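Local coordinates for envelopment polyprotein (PDB 7A56) that is a class II membrane fusion glycoprotein, here a postfusion trimer, that probably merges the viral envelope with a host-cell membrane during entry, at residues I104-V109 with K198-C203; G137-P142 with T151-R156; T355-E360 with K378-T383. All blocks are in the same frame, centred on the assembly; numbering follows the deposited sequence.

In the fold
After an N-terminal helix and several strands, the chain enters strand 98-134, whose early part supplies 104-109. It runs out along the elongated molecule and turns back at the far end, where contact 2 closes the short loop between 137-142 and 151-156. Only when the chain has returned to strand 197-206 does 198-203 pair with 104-109, so contact 1 closes a long excursion that holds contact 2 within it. The centres of these two contacts lie about 67 Å apart, on opposite sides of the chain's centre. Contact 3 follows in series, joining the strands of a hairpin in a separate C-terminal beta domain, with its nearest atoms about 8 Å from contact 1.

Contact 1 (I104-V109 with K198-C203); sequences IYVRRV and KDVEVC
Arg107 and Arg108 share Glu201 as their partner in a classic beta bulge, set in the antiparallel pairing of a long beta strand with the strand that returns to it. Regular pairing resumes on both flanks, with Tyr105 and Cys203 exchanging two backbone bonds and Val109 lying beside Val200. At the bulge, Arg108 N donates to Glu201 O (3.2 Å), while Arg107 N makes a weak bond to the same oxygen; Glu201 N returns a bond to Arg108 O (2.9 Å).

The extra residue puts two arginine side chains near one carboxylate. The Arg108 chain bends at chi3 (70°), which turns its guanidinium back over the neighbouring strand. There Asp199 OD1 lies at the edge of the group, almost exactly in its plane, and receives NH2 at 3.0 Å on its syn side. Arg108 NE adds a weak bond to that oxygen. Glu201 approaches differently: its CB lies over one guanidinium face, and OE1 is 3.2 Å from Arg108 NH1 but well out of the plane, so the attraction is one of charge without a directed N-H. Arg107 runs alongside Glu201 with its chain extended, and its long salt bridge from NE to OE1 spans 3.8 Å. A water accepts from Arg108 NH2 and reaches Glu201 OE2 weakly.

Beyond Arg107, Cys203 SG touches Arg107 CB (3.7 Å) and meets the Tyr105 ring obliquely, 5.0 Å from its centroid. The valines occupy the other face of the sheet, where Val109 CG2 meets Val200 CG2. Cys203 is disulfide-bonded to Cys212 on strand 209-214, which borders 198-203 on its far side; across 104-109, the backbone bonds of Ile104 and Val106 lead to Ala87, Gly84 and Leu85.

Contact 2 (G137-P142 with T151-R156); sequences GKCPSP and TFSKER
Lys138 lays its backbone against the carboxylate of Glu155, its CA 3.5 Å from OE1, where the loop after strand 98-134 folds over strand 150-158 at the far end of the elongated beta-rich arm. One residue on, Cys139 N donates a nearly straight bond (164°) to the same OE1, which it meets on the syn side at 2.9 Å. The Glu155 chain folds at chi2 (-75°), and this brings its carboxylate across the cysteine: OE2 lies a tight 3.1 Å from Cys139 CB. Cys139 SG lies against the strand, touching Ser153 CB (4.0 Å) and Lys154 O (3.7 Å), and continues into a disulfide with Cys174. The loop is thereby tied covalently to strand 172-183, which also pairs with 150-158.

At Pro140 the chain heads away from the strand, and its carbonyl oxygen accepts a hydrogen bond from Arg297 of a second subunit. Glu155 N is likewise bonded to Asp283 of that subunit, so the loop and the strand corner both belong to the trimer interface. Between them sits one water, donating to Cys139 O and to Glu155 OE2, 2.7 Å from each.

Contact 3 (T355-E360 with K378-T383); sequences TVTIDE and KLSTNT
By swinging its carboxyl carbon to the side opposite its carbonyl carbon (chi1 -56°), Asp359 reaches over the neighbouring strand to Ser380, whose OG is turned the same way about its own first torsion (chi1 -77°). Ser380 OG donates to Asp359 OD2 at 2.7 Å, and the oxygen receives it on its syn lone pair. From within its own strand, Thr357 OG1 donates to the other oxygen, OD1, at 2.8 Å. Each carboxylate oxygen is thus held by a separate hydroxyl, which fixes the rotation of the group.

Asp359 can reach across because it occupies a classic beta bulge in the hairpin of strands 356-365 and 373-381: Asp359 and Glu360 both face Lys378. Lys378 O accepts from both amides, with Glu360 N lying in the carbonyl plane on a lone pair (3.2 Å). The Glu360 and Lys378 side chains run alongside one another, CG 3.5 Å from CB, and end in a salt bridge from NZ to OE1.

On the opposite face, Ile358 CG1 presses against Leu379 CD2 at a tight 3.5 Å, while Val356 CG2 lies beside Thr381 OG1. Ile358 also packs on Ala429 and Ala431, and Leu379 on Val402, all from the second sheet of this C-terminal domain. At the open end of the ladder Asn382 OD1 takes Thr355 N at 2.7 Å, the donor standing 47° above the amide's carbonyl plane, and Asn382 N donates back to Thr355 O.

The hairpin is therefore largely two-sided, its Val356, Ile358 and Leu379 face (joined by Thr381) turned to the second sheet, and Thr357, Ser380, Glu360 and Lys378 on the other; the two hydroxyl donors would probably stabilise Asp359 in its charged form.

Contact 1 (I104-V109 with K198-C203)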
loop_
_atom_site.group_PDB
_atom_site.type_symbol
_atom_site.label_atom_id
_atom_site.label_comp_id
_atom_site.label_asym_id
_atom_site.label_seq_id
_atom_site.Cartn_x
_atom_site.Cartn_y
_atom_site.Cartn_z
ATOM N N ILE A 104 5.323 21.937 22.585
ATOM C CA ILE A 104 4.364 21.408 21.619
ATOM C C ILE A 104 4.470 19.878 21.635
ATOM O O ILE A 104 5.528 19.315 21.309
ATOM C CB ILE A 104 4.629 21.955 20.207
ATOM C CG1 ILE A 104 4.745 23.500 20.187
ATOM C CG2 ILE A 104 3.627 21.353 19.167
ATOM C CD1 ILE A 104 3.424 24.193 20.629
ATOM N N TYR A 105 3.391 19.195 22.039
ATOM C CA TYR A 105 3.515 17.774 22.416
ATOM C C TYR A 105 2.530 16.974 21.568
ATOM O O TYR A 105 1.323 17.241 21.617
ATOM C CB TYR A 105 3.277 17.640 23.933
ATOM C CG TYR A 105 2.897 16.249 24.443
ATOM C CD1 TYR A 105 3.503 15.115 23.947
ATOM C CD2 TYR A 105 1.958 16.103 25.440
ATOM C CE1 TYR A 105 3.132 13.813 24.420
ATOM C CE2 TYR A 105 1.582 14.847 25.931
ATOM C CZ TYR A 105 2.175 13.721 25.421
ATOM O OH TYR A 105 1.785 12.540 25.932
ATOM N N VAL A 106 3.032 15.998 20.801
ATOM C CA VAL A 106 2.153 15.146 19.951
ATOM C C VAL A 106 1.690 13.987 20.840
ATOM O O VAL A 106 2.372 12.979 21.028
ATOM C CB VAL A 106 2.851 14.700 18.676
ATOM C CG1 VAL A 106 1.863 13.913 17.716
ATOM C CG2 VAL A 106 3.440 15.903 17.944
ATOM N N ARG A 107 0.527 14.158 21.457
ATOM C CA ARG A 107 0.150 13.244 22.515
ATOM C C ARG A 107 -0.295 11.885 21.968
ATOM O O ARG A 107 -0.048 10.873 22.604
ATOM C CB ARG A 107 -0.956 13.840 23.373
ATOM C CG ARG A 107 -1.367 12.878 24.515
ATOM C CD ARG A 107 -2.055 13.559 25.644
ATOM N NE ARG A 107 -2.684 12.572 26.512
ATOM C CZ ARG A 107 -2.092 11.896 27.492
ATOM N NH1 ARG A 107 -0.787 12.075 27.786
ATOM N NH2 ARG A 107 -2.841 11.023 28.189
ATOM N N ARG A 108 -0.935 11.853 20.814
ATOM C CA ARG A 108 -1.323 10.541 20.269
ATOM C C ARG A 108 -1.239 10.567 18.755
ATOM O O ARG A 108 -1.632 11.544 18.107
ATOM C CB ARG A 108 -2.721 10.163 20.759
ATOM C CG ARG A 108 -3.249 8.822 20.135
ATOM C CD ARG A 108 -4.641 8.496 20.761
ATOM N NE ARG A 108 -5.650 9.446 20.273
ATOM C CZ ARG A 108 -6.263 10.362 21.021
ATOM N NH1 ARG A 108 -5.998 10.452 22.317
ATOM N NH2 ARG A 108 -7.162 11.176 20.463
ATOM N N VAL A 109 -0.653 9.512 18.182
ATOM C CA VAL A 109 -0.739 9.257 16.750
ATOM C C VAL A 109 -1.014 7.766 16.604
ATOM O O VAL A 109 -0.196 6.944 17.038
ATOM C CB VAL A 109 0.542 9.584 15.979
ATOM C CG1 VAL A 109 0.339 9.145 14.543
ATOM C CG2 VAL A 109 0.907 11.128 16.029
ATOM N N LYS A 198 -6.428 8.494 10.382
ATOM C CA LYS A 198 -5.496 8.901 11.411
ATOM C C LYS A 198 -6.247 9.434 12.612
ATOM O O LYS A 198 -7.311 10.049 12.487
ATOM C CB LYS A 198 -4.582 10.025 10.888
ATOM C CG LYS A 198 -3.918 9.646 9.602
ATOM C CD LYS A 198 -3.052 10.766 9.141
ATOM C CE LYS A 198 -2.504 10.367 7.804
ATOM N NZ LYS A 198 -3.469 10.747 6.639
ATOM N N ASP A 199 -5.689 9.185 13.793
ATOM C CA ASP A 199 -6.198 9.747 15.032
ATOM C C ASP A 199 -5.018 10.463 15.705
ATOM O O ASP A 199 -4.110 9.796 16.226
ATOM C CB ASP A 199 -6.779 8.613 15.888
ATOM C CG ASP A 199 -7.288 9.082 17.258
ATOM O OD1 ASP A 199 -7.289 10.295 17.552
ATOM O OD2 ASP A 199 -7.701 8.215 18.057
ATOM N N VAL A 200 -5.013 11.807 15.657
ATOM C CA VAL A 200 -3.864 12.610 16.100
ATOM C C VAL A 200 -4.358 13.610 17.128
ATOM O O VAL A 200 -5.337 14.342 16.889
ATOM C CB VAL A 200 -3.151 13.333 14.931
ATOM C CG1 VAL A 200 -1.993 14.244 15.433
ATOM C CG2 VAL A 200 -2.620 12.320 13.942
ATOM N N GLU A 201 -3.689 13.633 18.274
ATOM C CA GLU A 201 -3.978 14.618 19.291
ATOM C C GLU A 201 -2.702 15.368 19.605
ATOM O O GLU A 201 -1.641 14.761 19.818
ATOM C CB GLU A 201 -4.542 13.934 20.533
ATOM C CG GLU A 201 -4.855 14.924 21.708
ATOM C CD GLU A 201 -5.188 14.152 22.984
ATOM O OE1 GLU A 201 -4.536 13.112 23.236
ATOM O OE2 GLU A 201 -6.107 14.554 23.702
ATOM N N VAL A 202 -2.824 16.691 19.733
ATOM C CA VAL A 202 -1.651 17.529 19.997
ATOM C C VAL A 202 -1.966 18.436 21.168
ATOM O O VAL A 202 -3.124 18.799 21.391
ATOM C CB VAL A 202 -1.248 18.373 18.769
ATOM C CG1 VAL A 202 -0.939 17.465 17.582
ATOM C CG2 VAL A 202 -2.319 19.386 18.451
ATOM N N CYS A 203 -0.935 18.744 21.975
ATOM C CA CYS A 203 -1.131 19.503 23.202
ATOM C C CYS A 203 -0.162 20.676 23.254
ATOM O O CYS A 203 0.953 20.610 22.737
ATOM C CB CYS A 203 -0.893 18.691 24.509
ATOM S SG CYS A 203 -1.947 17.191 24.611
HETATM O O HOH W 1 -8.827 12.637 22.893
#

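Contact 2 (G137-P142 with T151-R156)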
loop_
_atom_site.group_PDB
_atom_site.type_symbol
_atom_site.label_atom_id
_atom_site.label_comp_id
_atom_site.label_asym_id
_atom_site.label_seq_id
_atom_site.Cartn_x
_atom_site.Cartn_y
_atom_site.Cartn_z
ATOM N N GLY A 137 -29.783 -48.896 -12.770
ATOM C CA GLY A 137 -29.886 -47.529 -13.238
ATOM C C GLY A 137 -28.584 -46.785 -13.079
ATOM O O GLY A 137 -27.616 -47.262 -12.480
ATOM N N LYS A 138 -28.559 -45.573 -13.625
ATOM C CA LYS A 138 -27.370 -44.753 -13.540
ATOM C C LYS A 138 -27.486 -43.784 -12.361
ATOM O O LYS A 138 -28.537 -43.661 -11.722
ATOM C CB LYS A 138 -27.143 -44.006 -14.860
ATOM C CG LYS A 138 -28.137 -42.919 -15.082
ATOM C CD LYS A 138 -28.600 -42.835 -16.524
ATOM C CE LYS A 138 -27.483 -42.499 -17.467
ATOM N NZ LYS A 138 -27.167 -41.026 -17.497
ATOM N N CYS A 139 -26.362 -43.160 -12.038
ATOM C CA CYS A 139 -26.318 -42.215 -10.919
ATOM C C CYS A 139 -27.339 -41.105 -11.167
ATOM O O CYS A 139 -27.510 -40.677 -12.311
ATOM C CB CYS A 139 -24.918 -41.649 -10.791
ATOM S SG CYS A 139 -23.679 -42.828 -10.219
ATOM N N PRO A 140 -28.067 -40.656 -10.139
ATOM C CA PRO A 140 -29.028 -39.551 -10.333
ATOM C C PRO A 140 -28.313 -38.242 -10.680
ATOM O O PRO A 140 -27.131 -38.067 -10.384
ATOM C CB PRO A 140 -29.732 -39.455 -8.973
ATOM C CG PRO A 140 -28.667 -39.933 -7.974
ATOM C CD PRO A 140 -28.026 -41.113 -8.738
ATOM N N SER A 141 -29.021 -37.378 -11.419
ATOM C CA SER A 141 -28.546 -36.012 -11.805
ATOM C C SER A 141 -29.524 -34.997 -11.235
ATOM O O SER A 141 -30.702 -35.033 -11.572
ATOM C CB SER A 141 -28.479 -35.789 -13.329
ATOM O OG SER A 141 -27.819 -36.828 -14.028
ATOM N N PRO A 142 -29.073 -34.154 -10.329
ATOM C CA PRO A 142 -27.735 -34.169 -9.747
ATOM C C PRO A 142 -27.662 -35.234 -8.662
ATOM O O PRO A 142 -28.691 -35.812 -8.310
ATOM C CB PRO A 142 -27.636 -32.793 -9.117
ATOM C CG PRO A 142 -29.050 -32.615 -8.579
ATOM C CD PRO A 142 -29.923 -33.140 -9.675
ATOM N N THR A 151 -20.284 -33.461 -3.428
ATOM C CA THR A 151 -20.823 -34.797 -3.754
ATOM C C THR A 151 -19.749 -35.749 -4.259
ATOM O O THR A 151 -18.651 -35.364 -4.666
ATOM C CB THR A 151 -21.927 -34.692 -4.803
ATOM O OG1 THR A 151 -21.398 -34.017 -5.941
ATOM C CG2 THR A 151 -23.120 -33.871 -4.281
ATOM N N PHE A 152 -20.103 -37.045 -4.257
ATOM C CA PHE A 152 -19.230 -38.034 -4.858
ATOM C C PHE A 152 -20.108 -39.165 -5.375
ATOM O O PHE A 152 -21.209 -39.386 -4.867
ATOM C CB PHE A 152 -18.200 -38.617 -3.871
ATOM C CG PHE A 152 -18.787 -39.020 -2.524
ATOM C CD1 PHE A 152 -19.372 -40.281 -2.347
ATOM C CD2 PHE A 152 -18.702 -38.139 -1.428
ATOM C CE1 PHE A 152 -19.912 -40.654 -1.139
ATOM C CE2 PHE A 152 -19.234 -38.508 -0.188
ATOM C CZ PHE A 152 -19.857 -39.788 -0.056
ATOM N N SER A 153 -19.624 -39.867 -6.395
ATOM C CA SER A 153 -20.434 -40.985 -6.927
ATOM C C SER A 153 -19.552 -41.893 -7.777
ATOM O O SER A 153 -18.519 -41.468 -8.318
ATOM C CB SER A 153 -21.630 -40.505 -7.758
ATOM O OG SER A 153 -21.185 -39.752 -8.890
ATOM N N LYS A 154 -20.013 -43.139 -7.943
ATOM C CA LYS A 154 -19.416 -44.060 -8.901
ATOM C C LYS A 154 -20.527 -44.834 -9.599
ATOM O O LYS A 154 -21.398 -45.416 -8.932
ATOM C CB LYS A 154 -18.453 -45.040 -8.223
ATOM C CG LYS A 154 -17.030 -44.455 -8.016
ATOM C CD LYS A 154 -16.045 -45.432 -7.378
ATOM C CE LYS A 154 -14.657 -44.764 -7.168
ATOM N NZ LYS A 154 -13.893 -44.656 -8.443
ATOM N N GLU A 155 -20.508 -44.786 -10.939
ATOM C CA GLU A 155 -21.380 -45.577 -11.790
ATOM C C GLU A 155 -20.908 -47.031 -11.764
ATOM O O GLU A 155 -19.781 -47.334 -11.332
ATOM C CB GLU A 155 -21.326 -45.109 -13.251
ATOM C CG GLU A 155 -21.620 -43.647 -13.533
ATOM C CD GLU A 155 -23.072 -43.269 -13.436
ATOM O OE1 GLU A 155 -23.927 -44.168 -13.356
ATOM O OE2 GLU A 155 -23.376 -42.032 -13.498
ATOM N N ARG A 156 -21.772 -47.901 -12.247
ATOM C CA ARG A 156 -21.428 -49.311 -12.502
ATOM C C ARG A 156 -21.007 -50.022 -11.208
ATOM O O ARG A 156 -20.132 -50.889 -11.213
ATOM C CB ARG A 156 -20.301 -49.409 -13.552
ATOM C CG ARG A 156 -20.597 -48.739 -14.907
ATOM C CD ARG A 156 -19.294 -48.435 -15.689
ATOM N NE ARG A 156 -18.523 -47.327 -15.057
ATOM C CZ ARG A 156 -17.352 -47.517 -14.443
ATOM N NH1 ARG A 156 -16.821 -48.744 -14.397
ATOM N NH2 ARG A 156 -16.715 -46.513 -13.888
HETATM O O HOH W 2 -25.616 -40.695 -14.166
#

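Contact 3 (T355-E360 with K378-T383)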
loop_
_atom_site.group_PDB
_atom_site.type_symbol
_atom_site.label_atom_id
_atom_site.label_comp_id
_atom_site.label_asym_id
_atom_site.label_seq_id
_atom_site.Cartn_x
_atom_site.Cartn_y
_atom_site.Cartn_z
ATOM N N THR A 355 16.533 10.228 28.956
ATOM C CA THR A 355 17.286 9.222 29.713
ATOM C C THR A 355 16.497 7.909 29.706
ATOM O O THR A 355 15.493 7.782 30.406
ATOM C CB THR A 355 17.528 9.694 31.135
ATOM O OG1 THR A 355 18.239 10.929 31.096
ATOM C CG2 THR A 355 18.364 8.650 31.950
ATOM N N VAL A 356 16.937 6.951 28.899
ATOM C CA VAL A 356 16.285 5.647 28.756
ATOM C C VAL A 356 17.281 4.576 29.169
ATOM O O VAL A 356 18.470 4.674 28.847
ATOM C CB VAL A 356 15.787 5.402 27.317
ATOM C CG1 VAL A 356 15.112 4.037 27.201
ATOM C CG2 VAL A 356 14.838 6.506 26.884
ATOM N N THR A 357 16.809 3.583 29.927
ATOM C CA THR A 357 17.594 2.397 30.227
ATOM C C THR A 357 16.797 1.155 29.836
ATOM O O THR A 357 15.578 1.088 30.044
ATOM C CB THR A 357 17.990 2.302 31.722
ATOM O OG1 THR A 357 16.805 2.306 32.538
ATOM C CG2 THR A 357 18.938 3.469 32.146
ATOM N N ILE A 358 17.486 0.169 29.269
ATOM C CA ILE A 358 16.887 -1.146 29.027
ATOM C C ILE A 358 17.160 -2.008 30.251
ATOM O O ILE A 358 18.256 -2.540 30.417
ATOM C CB ILE A 358 17.428 -1.793 27.760
ATOM C CG1 ILE A 358 17.101 -0.897 26.565
ATOM C CG2 ILE A 358 16.856 -3.235 27.662
ATOM C CD1 ILE A 358 17.777 -1.279 25.279
ATOM N N ASP A 359 16.166 -2.126 31.135
ATOM C CA ASP A 359 16.406 -2.775 32.415
ATOM C C ASP A 359 16.527 -4.275 32.243
ATOM O O ASP A 359 17.332 -4.919 32.924
ATOM C CB ASP A 359 15.287 -2.439 33.402
ATOM C CG ASP A 359 15.113 -0.936 33.587
ATOM O OD1 ASP A 359 16.118 -0.227 33.424
ATOM O OD2 ASP A 359 13.993 -0.467 33.888
ATOM N N GLU A 360 15.747 -4.850 31.340
ATOM C CA GLU A 360 16.040 -6.236 31.005
ATOM C C GLU A 360 15.557 -6.525 29.601
ATOM O O GLU A 360 14.777 -5.763 29.025
ATOM C CB GLU A 360 15.442 -7.208 32.003
ATOM C CG GLU A 360 14.107 -6.880 32.591
ATOM C CD GLU A 360 13.652 -7.994 33.533
ATOM O OE1 GLU A 360 13.717 -7.798 34.771
ATOM O OE2 GLU A 360 13.268 -9.084 33.028
ATOM N N LYS A 378 12.108 -4.673 29.297
ATOM C CA LYS A 378 11.700 -3.739 30.342
ATOM C C LYS A 378 12.546 -2.465 30.236
ATOM O O LYS A 378 13.780 -2.523 30.370
ATOM C CB LYS A 378 11.826 -4.373 31.730
ATOM C CG LYS A 378 10.834 -5.504 31.981
ATOM C CD LYS A 378 10.293 -5.435 33.398
ATOM C CE LYS A 378 9.470 -6.664 33.739
ATOM N NZ LYS A 378 10.282 -7.804 34.282
ATOM N N LEU A 379 11.864 -1.337 30.024
ATOM C CA LEU A 379 12.460 -0.018 29.780
ATOM C C LEU A 379 12.110 0.940 30.903
ATOM O O LEU A 379 10.970 0.948 31.382
ATOM C CB LEU A 379 11.957 0.643 28.495
ATOM C CG LEU A 379 12.328 0.006 27.176
ATOM C CD1 LEU A 379 12.176 1.021 26.085
ATOM C CD2 LEU A 379 13.738 -0.524 27.253
ATOM N N SER A 380 13.084 1.771 31.282
ATOM C CA SER A 380 12.872 2.954 32.120
ATOM C C SER A 380 13.111 4.209 31.284
ATOM O O SER A 380 13.974 4.228 30.406
ATOM C CB SER A 380 13.793 2.956 33.339
ATOM O OG SER A 380 13.317 2.065 34.321
ATOM N N THR A 381 12.305 5.234 31.522
ATOM C CA THR A 381 12.486 6.490 30.803
ATOM C C THR A 381 12.076 7.630 31.714
ATOM O O THR A 381 11.175 7.495 32.551
ATOM C CB THR A 381 11.687 6.515 29.475
ATOM O OG1 THR A 381 11.834 7.787 28.839
ATOM C CG2 THR A 381 10.167 6.217 29.707
ATOM N N ASN A 382 12.780 8.748 31.581
ATOM C CA ASN A 382 12.438 9.919 32.382
ATOM C C ASN A 382 11.357 10.783 31.714
ATOM O O ASN A 382 10.961 11.815 32.288
ATOM C CB ASN A 382 13.716 10.738 32.709
ATOM C CG ASN A 382 14.393 11.358 31.467
ATOM O OD1 ASN A 382 14.264 10.898 30.337
ATOM N ND2 ASN A 382 15.131 12.418 31.705
ATOM N N THR A 383 10.806 10.334 30.580
ATOM C CA THR A 383 9.879 11.143 29.806
ATOM C C THR A 383 9.084 10.266 28.832
ATOM O O THR A 383 9.595 9.299 28.279
ATOM C CB THR A 383 10.598 12.273 29.021
ATOM O OG1 THR A 383 9.633 13.125 28.389
ATOM C CG2 THR A 383 11.596 11.772 27.955
#